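Local coordinates for Alr1585 protein (Nostoc sp., PDB 5C2I) that is a DyP-type peroxidase that probably uses a haem to reduce hydrogen peroxide while oxidising dyes and other substrates, at residues A77-K82 against S89-A94; E281-A286 against G290-G295; L48-E53 against Y103-I108. The protein carries 1 engineered substitution. All coordinates share one frame; numbering follows the deposited sequence.

Interaction 1 of 3, residues A77-K82 against S89-A94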
loop_
_atom_site.group_PDB
_atom_site.type_symbol
_atom_site.label_atom_id
_atom_site.label_comp_id
_atom_site.label_asym_id
_atom_site.label_seq_id
_atom_site.Cartn_x
_atom_site.Cartn_y
_atom_site.Cartn_z
ATOM N N ALA A 77 18.566 7.011 23.211
ATOM C CA ALA A 77 17.957 5.876 23.894
ATOM C C ALA A 77 16.604 6.242 24.512
ATOM O O ALA A 77 15.636 5.456 24.429
ATOM C CB ALA A 77 18.905 5.309 24.964
ATOM N N ASP A 78 16.520 7.412 25.137
ATOM C CA ASP A 78 15.270 7.863 25.790
ATOM C C ASP A 78 14.163 8.079 24.760
ATOM O O ASP A 78 13.017 7.721 25.009
ATOM C CB ASP A 78 15.484 9.145 26.593
ATOM C CG ASP A 78 16.361 8.924 27.848
ATOM O OD1 ASP A 78 16.705 7.758 28.162
ATOM O OD2 ASP A 78 16.716 9.910 28.531
ATOM N N GLU A 79 14.512 8.608 23.585
ATOM C CA GLU A 79 13.545 8.832 22.510
ATOM C C GLU A 79 13.034 7.489 21.975
ATOM O O GLU A 79 11.839 7.364 21.667
ATOM C CB GLU A 79 14.192 9.634 21.338
ATOM C CG GLU A 79 14.375 11.132 21.618
ATOM C CD GLU A 79 15.265 11.818 20.584
ATOM O OE1 GLU A 79 15.997 11.147 19.844
ATOM O OE2 GLU A 79 15.258 13.035 20.522
ATOM N N ALA A 80 13.925 6.505 21.832
ATOM C CA ALA A 80 13.506 5.173 21.388
ATOM C C ALA A 80 12.606 4.515 22.449
ATOM O O ALA A 80 11.585 3.909 22.122
ATOM C CB ALA A 80 14.706 4.295 21.076
ATOM N N PHE A 81 12.955 4.697 23.723
ATOM C CA PHE A 81 12.179 4.108 24.840
ATOM C C PHE A 81 10.772 4.695 24.868
ATOM O O PHE A 81 9.785 3.955 24.982
ATOM C CB PHE A 81 12.904 4.336 26.177
ATOM C CG PHE A 81 12.203 3.746 27.385
ATOM C CD1 PHE A 81 12.451 2.428 27.774
ATOM C CD2 PHE A 81 11.351 4.515 28.162
ATOM C CE1 PHE A 81 11.831 1.894 28.915
ATOM C CE2 PHE A 81 10.717 3.978 29.305
ATOM C CZ PHE A 81 10.974 2.666 29.670
ATOM N N LYS A 82 10.681 6.025 24.784
ATOM C CA LYS A 82 9.382 6.717 24.826
ATOM C C LYS A 82 8.534 6.342 23.606
ATOM O O LYS A 82 7.321 6.185 23.728
ATOM C CB LYS A 82 9.561 8.248 24.916
ATOM C CG LYS A 82 9.324 8.827 26.298
ATOM C CD LYS A 82 9.244 10.352 26.256
ATOM C CE LYS A 82 9.295 10.959 27.653
ATOM N NZ LYS A 82 10.670 10.881 28.234
ATOM N N SER A 89 6.713 10.098 19.139
ATOM C CA SER A 89 7.917 10.298 18.329
ATOM C C SER A 89 8.743 11.460 18.935
ATOM O O SER A 89 8.203 12.387 19.537
ATOM C CB SER A 89 7.603 10.560 16.854
ATOM O OG SER A 89 6.624 11.561 16.731
ATOM N N GLY A 90 10.057 11.381 18.804
ATOM C CA GLY A 90 10.921 12.361 19.432
ATOM C C GLY A 90 11.268 13.527 18.524
ATOM O O GLY A 90 10.704 13.698 17.445
ATOM N N ASP A 91 12.184 14.345 19.002
ATOM C CA ASP A 91 12.757 15.424 18.208
ATOM C C ASP A 91 13.486 14.823 17.004
ATOM O O ASP A 91 13.777 13.613 16.972
ATOM C CB ASP A 91 13.794 16.184 19.041
ATOM C CG ASP A 91 13.203 16.902 20.247
ATOM O OD1 ASP A 91 12.005 17.249 20.239
ATOM O OD2 ASP A 91 13.962 17.113 21.215
ATOM N N VAL A 92 13.836 15.667 16.030
ATOM C CA VAL A 92 14.791 15.257 15.015
ATOM C C VAL A 92 16.053 14.776 15.673
ATOM O O VAL A 92 16.409 15.196 16.783
ATOM C CB VAL A 92 15.199 16.385 13.998
ATOM C CG1 VAL A 92 14.043 16.732 13.099
ATOM C CG2 VAL A 92 15.731 17.613 14.672
ATOM N N PHE A 93 16.753 13.912 14.975
ATOM C CA PHE A 93 18.060 13.454 15.393
ATOM C C PHE A 93 19.121 14.355 14.774
ATOM O O PHE A 93 19.018 14.715 13.593
ATOM C CB PHE A 93 18.297 12.004 14.920
ATOM C CG PHE A 93 19.624 11.463 15.350
ATOM C CD1 PHE A 93 20.772 11.727 14.587
ATOM C CD2 PHE A 93 19.766 10.883 16.599
ATOM C CE1 PHE A 93 22.020 11.400 15.075
ATOM C CE2 PHE A 93 21.014 10.470 17.051
ATOM C CZ PHE A 93 22.130 10.722 16.279
ATOM N N ALA A 94 20.159 14.714 15.528
ATOM C CA ALA A 94 21.251 15.518 14.932
ATOM C C ALA A 94 22.642 15.134 15.447
ATOM O O ALA A 94 22.835 14.940 16.669
ATOM C CB ALA A 94 20.994 17.004 15.152
HETATM O O HOH W 1 17.056 14.435 19.285
#
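Glu79 on helix 73-86 reaches across to the bend at Gly90 and Asp91, and it makes every close approach the helix offers to residues 89-94. Its CG passes 4.3 Å from Gly90 CA, where the two backbones come nearest. A side chain on residue 90 would project at the glutamate, its CB only 2.8 Å from Glu79 CG, so glycine is the residue that fits. Further out, Glu79 OE2 lies beside Asp91: it is 3.7 Å from Asp91 N, too far for a hydrogen bond, and 3.8 Å from Asp91 CB. The two side chains cross at about a right angle, with their carboxylate planes 88° apart.

A water joins Glu79 to the loop where direct bonds are lacking. It sits 2.6 Å from Glu79 OE2 and 2.7 Å from Val92 O, so it links the carboxylate to the peptide just before strand 93-98. Glu79 gets there on an extended chain: CG lies anti to the carbonyl carbon (chi1 -76°), and the links beyond it run almost straight away from the helix. Glutamate suits the place because it combines this reach with two carboxylate oxygens, one for the water and one for a salt bridge.

Behind this shell stands Arg40, whose NH2 forms that salt bridge with Glu79 OE1 while its NH1 bonds to Asp91 O. Val92 turns its side chain away, onto Ile154 and Asp156, and Phe93 pairs through its backbone with Ala155, so the loop runs straight into the antiparallel sheet of this alpha+beta barrel domain.

Glu79 OE2 and Asp91 OD2 are 4.3 Å apart, like charges that would tend to disfavour each other. Arg40 is likely to offset this and to keep Glu79 ionised, so that helix and loop share an arginine and are bridged by a water.

Interaction 2 of 3, residues E281-A286 against G290-G295. With HEM (protoporphyrin IX containing Fe), chain E.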
loop_
_atom_site.group_PDB
_atom_site.type_symbol
_atom_site.label_atom_id
_atom_site.label_comp_id
_atom_site.label_asym_id
_atom_site.label_seq_id
_atom_site.Cartn_x
_atom_site.Cartn_y
_atom_site.Cartn_z
ATOM N N GLU A 281 22.573 -17.418 -11.228
ATOM C CA GLU A 281 22.909 -16.020 -11.042
ATOM C C GLU A 281 22.924 -15.611 -9.566
ATOM O O GLU A 281 23.792 -14.870 -9.115
ATOM C CB GLU A 281 21.910 -15.227 -11.839
ATOM C CG GLU A 281 22.003 -13.728 -11.734
ATOM C CD GLU A 281 21.053 -13.026 -12.721
ATOM O OE1 GLU A 281 20.381 -13.694 -13.543
ATOM O OE2 GLU A 281 21.043 -11.773 -12.708
ATOM N N ASN A 282 21.968 -16.120 -8.797
ATOM C CA ASN A 282 21.955 -15.799 -7.369
ATOM C C ASN A 282 23.208 -16.297 -6.604
ATOM O O ASN A 282 23.753 -15.570 -5.760
ATOM C CB ASN A 282 20.617 -16.169 -6.719
ATOM C CG ASN A 282 20.335 -17.645 -6.706
ATOM O OD1 ASN A 282 21.184 -18.493 -6.936
ATOM N ND2 ASN A 282 19.091 -17.962 -6.424
ATOM N N LEU A 283 23.724 -17.475 -6.977
ATOM C CA LEU A 283 24.958 -17.982 -6.370
ATOM C C LEU A 283 26.176 -17.161 -6.811
ATOM O O LEU A 283 27.057 -16.847 -5.990
ATOM C CB LEU A 283 25.152 -19.482 -6.675
ATOM C CG LEU A 283 26.421 -20.128 -6.143
ATOM C CD1 LEU A 283 26.529 -20.038 -4.622
ATOM C CD2 LEU A 283 26.485 -21.572 -6.614
ATOM N N ALA A 284 26.224 -16.750 -8.079
ATOM C CA ALA A 284 27.304 -15.839 -8.520
ATOM C C ALA A 284 27.353 -14.572 -7.640
ATOM O O ALA A 284 28.422 -14.125 -7.219
ATOM C CB ALA A 284 27.138 -15.481 -9.990
ATOM N N GLY A 285 26.194 -13.957 -7.423
ATOM C CA GLY A 285 26.078 -12.827 -6.497
ATOM C C GLY A 285 26.625 -13.127 -5.110
ATOM O O GLY A 285 27.408 -12.339 -4.569
ATOM N N ALA A 286 26.263 -14.292 -4.559
ATOM C CA ALA A 286 26.731 -14.695 -3.264
ATOM C C ALA A 286 28.249 -14.929 -3.207
ATOM O O ALA A 286 28.885 -14.667 -2.172
ATOM C CB ALA A 286 26.006 -15.943 -2.805
ATOM N N GLY A 290 29.627 -12.642 -0.538
ATOM C CA GLY A 290 29.799 -13.520 0.620
ATOM C C GLY A 290 28.441 -13.916 1.198
ATOM O O GLY A 290 28.351 -14.805 2.034
ATOM N N ARG A 291 27.390 -13.255 0.713
ATOM C CA ARG A 291 26.011 -13.580 1.071
ATOM C C ARG A 291 25.139 -13.488 -0.176
ATOM O O ARG A 291 25.395 -12.710 -1.081
ATOM C CB ARG A 291 25.430 -12.600 2.116
ATOM C CG ARG A 291 26.063 -12.635 3.487
ATOM C CD ARG A 291 25.500 -11.478 4.294
ATOM N NE ARG A 291 26.110 -11.370 5.591
ATOM C CZ ARG A 291 25.660 -11.923 6.718
ATOM N NH1 ARG A 291 24.585 -12.721 6.745
ATOM N NH2 ARG A 291 26.324 -11.706 7.836
ATOM N N PHE A 292 24.085 -14.291 -0.194
ATOM C CA PHE A 292 22.996 -14.093 -1.145
ATOM C C PHE A 292 22.328 -12.771 -0.899
ATOM O O PHE A 292 22.536 -12.149 0.145
ATOM C CB PHE A 292 21.988 -15.227 -1.030
ATOM C CG PHE A 292 22.495 -16.516 -1.606
ATOM C CD1 PHE A 292 23.247 -17.399 -0.834
ATOM C CD2 PHE A 292 22.259 -16.845 -2.933
ATOM C CE1 PHE A 292 23.749 -18.585 -1.369
ATOM C CE2 PHE A 292 22.756 -18.020 -3.464
ATOM C CZ PHE A 292 23.500 -18.890 -2.677
ATOM N N ALA A 293 21.532 -12.341 -1.875
ATOM C CA ALA A 293 20.787 -11.092 -1.789
ATOM C C ALA A 293 20.007 -10.991 -0.478
ATOM O O ALA A 293 19.973 -9.928 0.124
ATOM C CB ALA A 293 19.876 -10.915 -2.998
ATOM N N ASP A 294 19.412 -12.103 -0.029
ATOM C CA ASP A 294 18.589 -12.071 1.191
ATOM C C ASP A 294 19.396 -12.049 2.480
ATOM O O ASP A 294 18.824 -11.911 3.555
ATOM C CB ASP A 294 17.550 -13.226 1.230
ATOM C CG ASP A 294 18.205 -14.608 1.279
ATOM O OD1 ASP A 294 19.021 -14.826 2.165
ATOM O OD2 ASP A 294 17.842 -15.486 0.503
ATOM N N GLY A 295 20.715 -12.212 2.371
ATOM C CA GLY A 295 21.574 -12.291 3.530
ATOM C C GLY A 295 22.149 -13.650 3.891
ATOM O O GLY A 295 23.040 -13.733 4.751
HETATM C CHA HEM E . 29.394 -6.121 4.728
HETATM C CHB HEM E . 27.963 -4.123 0.579
HETATM C CHC HEM E . 31.541 -0.883 0.930
HETATM C CHD HEM E . 33.083 -3.066 4.934
HETATM C C1A HEM E . 28.702 -5.873 3.554
HETATM C C2A HEM E . 27.605 -6.645 3.069
HETATM C C3A HEM E . 27.208 -6.082 1.908
HETATM C C4A HEM E . 28.035 -4.957 1.690
HETATM C CMA HEM E . 26.068 -6.501 1.019
HETATM C CAA HEM E . 26.972 -7.882 3.721
HETATM C CBA HEM E . 25.852 -7.656 4.740
HETATM C CGA HEM E . 26.394 -6.854 5.891
HETATM O O1A HEM E . 27.015 -7.396 6.852
HETATM O O2A HEM E . 26.225 -5.633 5.878
HETATM C C1B HEM E . 28.806 -3.034 0.358
HETATM C C2B HEM E . 28.678 -2.129 -0.753
HETATM C C3B HEM E . 29.630 -1.215 -0.639
HETATM C C4B HEM E . 30.407 -1.604 0.540
HETATM C CMB HEM E . 27.625 -2.212 -1.800
HETATM C CAB HEM E . 29.938 -0.008 -1.446
HETATM C CBB HEM E . 29.033 0.643 -2.199
HETATM C C1C HEM E . 32.329 -1.222 2.043
HETATM C C2C HEM E . 33.535 -0.649 2.390
HETATM C C3C HEM E . 33.980 -1.292 3.516
HETATM C C4C HEM E . 33.009 -2.242 3.854
HETATM C CMC HEM E . 34.231 0.504 1.728
HETATM C CAC HEM E . 35.222 -1.111 4.266
HETATM C CBC HEM E . 36.391 -0.715 3.825
HETATM C C1D HEM E . 32.092 -4.001 5.226
HETATM C C2D HEM E . 32.158 -4.812 6.438
HETATM C C3D HEM E . 31.169 -5.691 6.366
HETATM C C4D HEM E . 30.467 -5.361 5.107
HETATM C CMD HEM E . 33.167 -4.720 7.571
HETATM C CAD HEM E . 30.811 -6.712 7.408
HETATM C CBD HEM E . 31.588 -8.026 7.266
HETATM C CGD HEM E . 31.198 -8.957 8.368
HETATM O O1D HEM E . 30.794 -10.066 8.027
HETATM O O2D HEM E . 31.280 -8.642 9.604
HETATM N NA HEM E . 29.005 -4.888 2.662
HETATM N NB HEM E . 29.871 -2.722 1.027
HETATM N NC HEM E . 32.051 -2.263 2.879
HETATM N ND HEM E . 31.113 -4.408 4.415
HETATM FE FE HEM E . 30.533 -3.610 2.758
HETATM O O HOH W 2 22.156 -13.550 -4.480
HETATM O O HOH W 3 29.302 -1.952 3.855
#
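The Phe292 ring has the methyl group of Ala286 on one face, CB standing 3.5 Å from the ring centroid and only 5° off the normal, a well-centred CH-pi contact. At the ring edge, in its plane, lies Asn282 OD1, with the amide turned nearly perpendicular to the ring; Leu283 CD1 reaches CZ at 3.8 Å. Alanine suits its place because a lone methyl lets the ring lie close to the helix.

The other flat group, the Arg291 guanidinium, has Gly295 at its edge: NH1 donates to Gly295 O at 2.7 Å, in the carbonyl plane. Its NE comes 3.8 Å from CBA of a haem propionate arm, and Thr311 O takes a second bond from NH1.

Helix 281-289 ends as Gly290 N bonds to Ala286 O (2.7 Å), with the positive phi that glycine tolerates easily. Were Phe292 replaced by alanine, the loss of the ring would probably open a gap beside Ala286 CB and leave Leu283 CD1 without its aromatic neighbour.

Arg291 O is buried without a hydrogen-bond partner; Ala286 CA approaches it at 3.2 Å in a CA-H...O contact. Apolar packing on one side of the backbone and a gripped arginine on the other thus tie a helix end to the haem pocket.

Interaction 3 of 3, residues L48-E53 against Y103-I108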
loop_
_atom_site.group_PDB
_atom_site.type_symbol
_atom_site.label_atom_id
_atom_site.label_comp_id
_atom_site.label_asym_id
_atom_site.label_seq_id
_atom_site.Cartn_x
_atom_site.Cartn_y
_atom_site.Cartn_z
ATOM N N LEU A 48 29.995 21.855 5.347
ATOM C CA LEU A 48 30.203 23.254 5.590
ATOM C C LEU A 48 31.614 23.697 5.441
ATOM O O LEU A 48 32.527 22.990 5.805
ATOM C CB LEU A 48 29.806 23.593 7.028
ATOM C CG LEU A 48 28.453 23.118 7.490
ATOM C CD1 LEU A 48 28.249 23.593 8.937
ATOM C CD2 LEU A 48 27.335 23.644 6.601
ATOM N N GLN A 49 31.771 24.902 4.903
ATOM C CA GLN A 49 32.999 25.684 4.992
ATOM C C GLN A 49 32.652 27.016 5.647
ATOM O O GLN A 49 31.850 27.823 5.104
ATOM C CB GLN A 49 33.577 25.956 3.631
ATOM C CG GLN A 49 34.912 26.669 3.627
ATOM C CD GLN A 49 35.379 26.901 2.196
ATOM O OE1 GLN A 49 35.275 27.983 1.682
ATOM N NE2 GLN A 49 35.859 25.859 1.552
ATOM N N PHE A 50 33.229 27.243 6.817
ATOM C CA PHE A 50 32.941 28.465 7.560
ATOM C C PHE A 50 33.520 29.685 6.863
ATOM O O PHE A 50 34.562 29.611 6.203
ATOM C CB PHE A 50 33.440 28.329 9.010
ATOM C CG PHE A 50 32.762 27.202 9.762
ATOM C CD1 PHE A 50 31.378 27.205 9.954
ATOM C CD2 PHE A 50 33.491 26.169 10.307
ATOM C CE1 PHE A 50 30.744 26.171 10.628
ATOM C CE2 PHE A 50 32.864 25.142 10.985
ATOM C CZ PHE A 50 31.489 25.140 11.145
ATOM N N LYS A 51 32.838 30.810 6.992
ATOM C CA LYS A 51 33.235 32.003 6.234
ATOM C C LYS A 51 34.448 32.688 6.902
ATOM O O LYS A 51 34.540 32.742 8.139
ATOM C CB LYS A 51 32.083 32.981 6.142
ATOM C CG LYS A 51 30.921 32.450 5.342
ATOM C CD LYS A 51 29.814 33.482 5.268
ATOM C CE LYS A 51 28.693 33.026 4.355
ATOM N NZ LYS A 51 27.586 34.017 4.413
ATOM N N PRO A 52 35.384 33.179 6.090
ATOM C CA PRO A 52 36.603 33.784 6.613
ATOM C C PRO A 52 36.346 34.883 7.616
ATOM O O PRO A 52 35.409 35.647 7.455
ATOM C CB PRO A 52 37.294 34.380 5.365
ATOM C CG PRO A 52 36.815 33.542 4.244
ATOM C CD PRO A 52 35.408 33.082 4.615
ATOM N N GLU A 53 37.168 34.916 8.664
ATOM C CA GLU A 53 37.179 35.999 9.641
ATOM C C GLU A 53 35.895 36.079 10.449
ATOM O O GLU A 53 35.598 37.117 10.991
ATOM C CB GLU A 53 37.407 37.362 8.960
ATOM C CG GLU A 53 38.462 37.343 7.863
ATOM C CD GLU A 53 39.865 37.411 8.407
ATOM O OE1 GLU A 53 40.154 38.411 9.134
ATOM O OE2 GLU A 53 40.682 36.508 8.061
ATOM N N TYR A 103 38.830 22.341 12.829
ATOM C CA TYR A 103 39.519 22.665 14.079
ATOM C C TYR A 103 40.477 23.822 13.902
ATOM O O TYR A 103 40.538 24.718 14.746
ATOM C CB TYR A 103 40.268 21.441 14.630
ATOM C CG TYR A 103 39.412 20.533 15.530
ATOM C CD1 TYR A 103 39.314 20.777 16.908
ATOM C CD2 TYR A 103 38.744 19.425 15.009
ATOM C CE1 TYR A 103 38.566 19.923 17.735
ATOM C CE2 TYR A 103 37.966 18.597 15.817
ATOM C CZ TYR A 103 37.887 18.859 17.182
ATOM O OH TYR A 103 37.102 18.039 17.965
ATOM N N GLU A 104 41.191 23.839 12.786
ATOM C CA GLU A 104 42.121 24.944 12.517
ATOM C C GLU A 104 41.370 26.257 12.346
ATOM O O GLU A 104 41.805 27.277 12.872
ATOM C CB GLU A 104 43.001 24.638 11.319
ATOM C CG GLU A 104 44.004 23.542 11.592
ATOM C CD GLU A 104 44.872 23.312 10.351
ATOM O OE1 GLU A 104 44.370 23.000 9.264
ATOM O OE2 GLU A 104 46.072 23.486 10.429
ATOM N N TYR A 105 40.270 26.221 11.587
ATOM C CA TYR A 105 39.418 27.401 11.407
ATOM C C TYR A 105 38.975 27.963 12.773
ATOM O O TYR A 105 38.990 29.172 12.975
ATOM C CB TYR A 105 38.173 27.073 10.556
ATOM C CG TYR A 105 37.261 28.261 10.504
ATOM C CD1 TYR A 105 36.321 28.467 11.501
ATOM C CD2 TYR A 105 37.377 29.203 9.502
ATOM C CE1 TYR A 105 35.518 29.603 11.489
ATOM C CE2 TYR A 105 36.573 30.326 9.466
ATOM C CZ TYR A 105 35.643 30.522 10.466
ATOM O OH TYR A 105 34.842 31.670 10.447
ATOM N N LEU A 106 38.642 27.069 13.688
ATOM C CA LEU A 106 38.204 27.417 15.018
ATOM C C LEU A 106 39.325 27.838 15.971
ATOM O O LEU A 106 39.073 28.114 17.129
ATOM C CB LEU A 106 37.386 26.251 15.614
ATOM C CG LEU A 106 36.068 25.999 14.893
ATOM C CD1 LEU A 106 35.461 24.689 15.398
ATOM C CD2 LEU A 106 35.094 27.157 15.039
ATOM N N GLU A 107 40.554 27.950 15.466
ATOM C CA GLU A 107 41.701 28.432 16.255
ATOM C C GLU A 107 41.936 27.588 17.507
ATOM O O GLU A 107 42.342 28.086 18.568
ATOM C CB GLU A 107 41.574 29.923 16.589
ATOM C CG GLU A 107 41.353 30.777 15.359
ATOM C CD GLU A 107 41.132 32.254 15.641
ATOM O OE1 GLU A 107 40.803 32.634 16.782
ATOM O OE2 GLU A 107 41.304 33.018 14.695
ATOM N N ILE A 108 41.773 26.282 17.335
ATOM C CA ILE A 108 42.162 25.302 18.348
ATOM C C ILE A 108 43.642 24.932 18.121
ATOM O O ILE A 108 44.032 24.526 17.012
ATOM C CB ILE A 108 41.282 24.040 18.242
ATOM C CG1 ILE A 108 39.788 24.392 18.402
ATOM C CG2 ILE A 108 41.725 22.989 19.248
ATOM C CD1 ILE A 108 39.404 25.067 19.696
#
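Phe50, last residue of strand 42-50, and Tyr105, at the end of helix 100-105, bring their CA atoms to 7.6 Å, a spacing that leaves room for side chains between the backbones. Both belong to the dimeric alpha+beta barrel domain of the DyP family, the strand lying inside its antiparallel sheet. The helix stops in a Schellman motif: Glu107 takes positive phi, Ile108 N bonds back to Tyr103 O and Glu107 N to Glu104 O.

Tyr105 carries the contact. A chi1 of 175° swings its ring away from its own backbone N and toward the strand end, where it receives Phe50 CB over one face, 3.5 Å from the centroid, in a CH-pi contact displaced toward the hydroxyl end. The two rings meet obliquely, with centroids 5.4 Å apart and planes at 39°. Phenylalanine suits position 50 because beyond CB its ring lies against Tyr105, and the side chain also touches Val58 of helix 55-68, as Tyr105 does; His149 meets the tyrosine ring as well.

Tyrosine suits position 105 because it offers both a broad apolar face and a polar tip. Its hydroxyl reaches the backbone just past the strand, where OH donates to Lys51 O at 2.6 Å, tilted 25° from the carbonyl plane.

Interactions 1 and 3 belong to the same family domain and reach the same antiparallel sheet. In sequence interaction 1 is nested inside the loop closed by interaction 3, and strand 93-98 leads directly into helix 100-105. Their centres are nevertheless about 31 Å apart, with nearest atoms about 12 Å apart, so they lie at separate places in that domain. Interaction 2 comes later in the chain, in the C-terminal part of the peroxidase, and is the one of the three that meets the haem, through Arg291. Its centre lies about 35 Å from that of interaction 1 and about 46 Å from that of interaction 3, on the other side of the chain's centre from the latter.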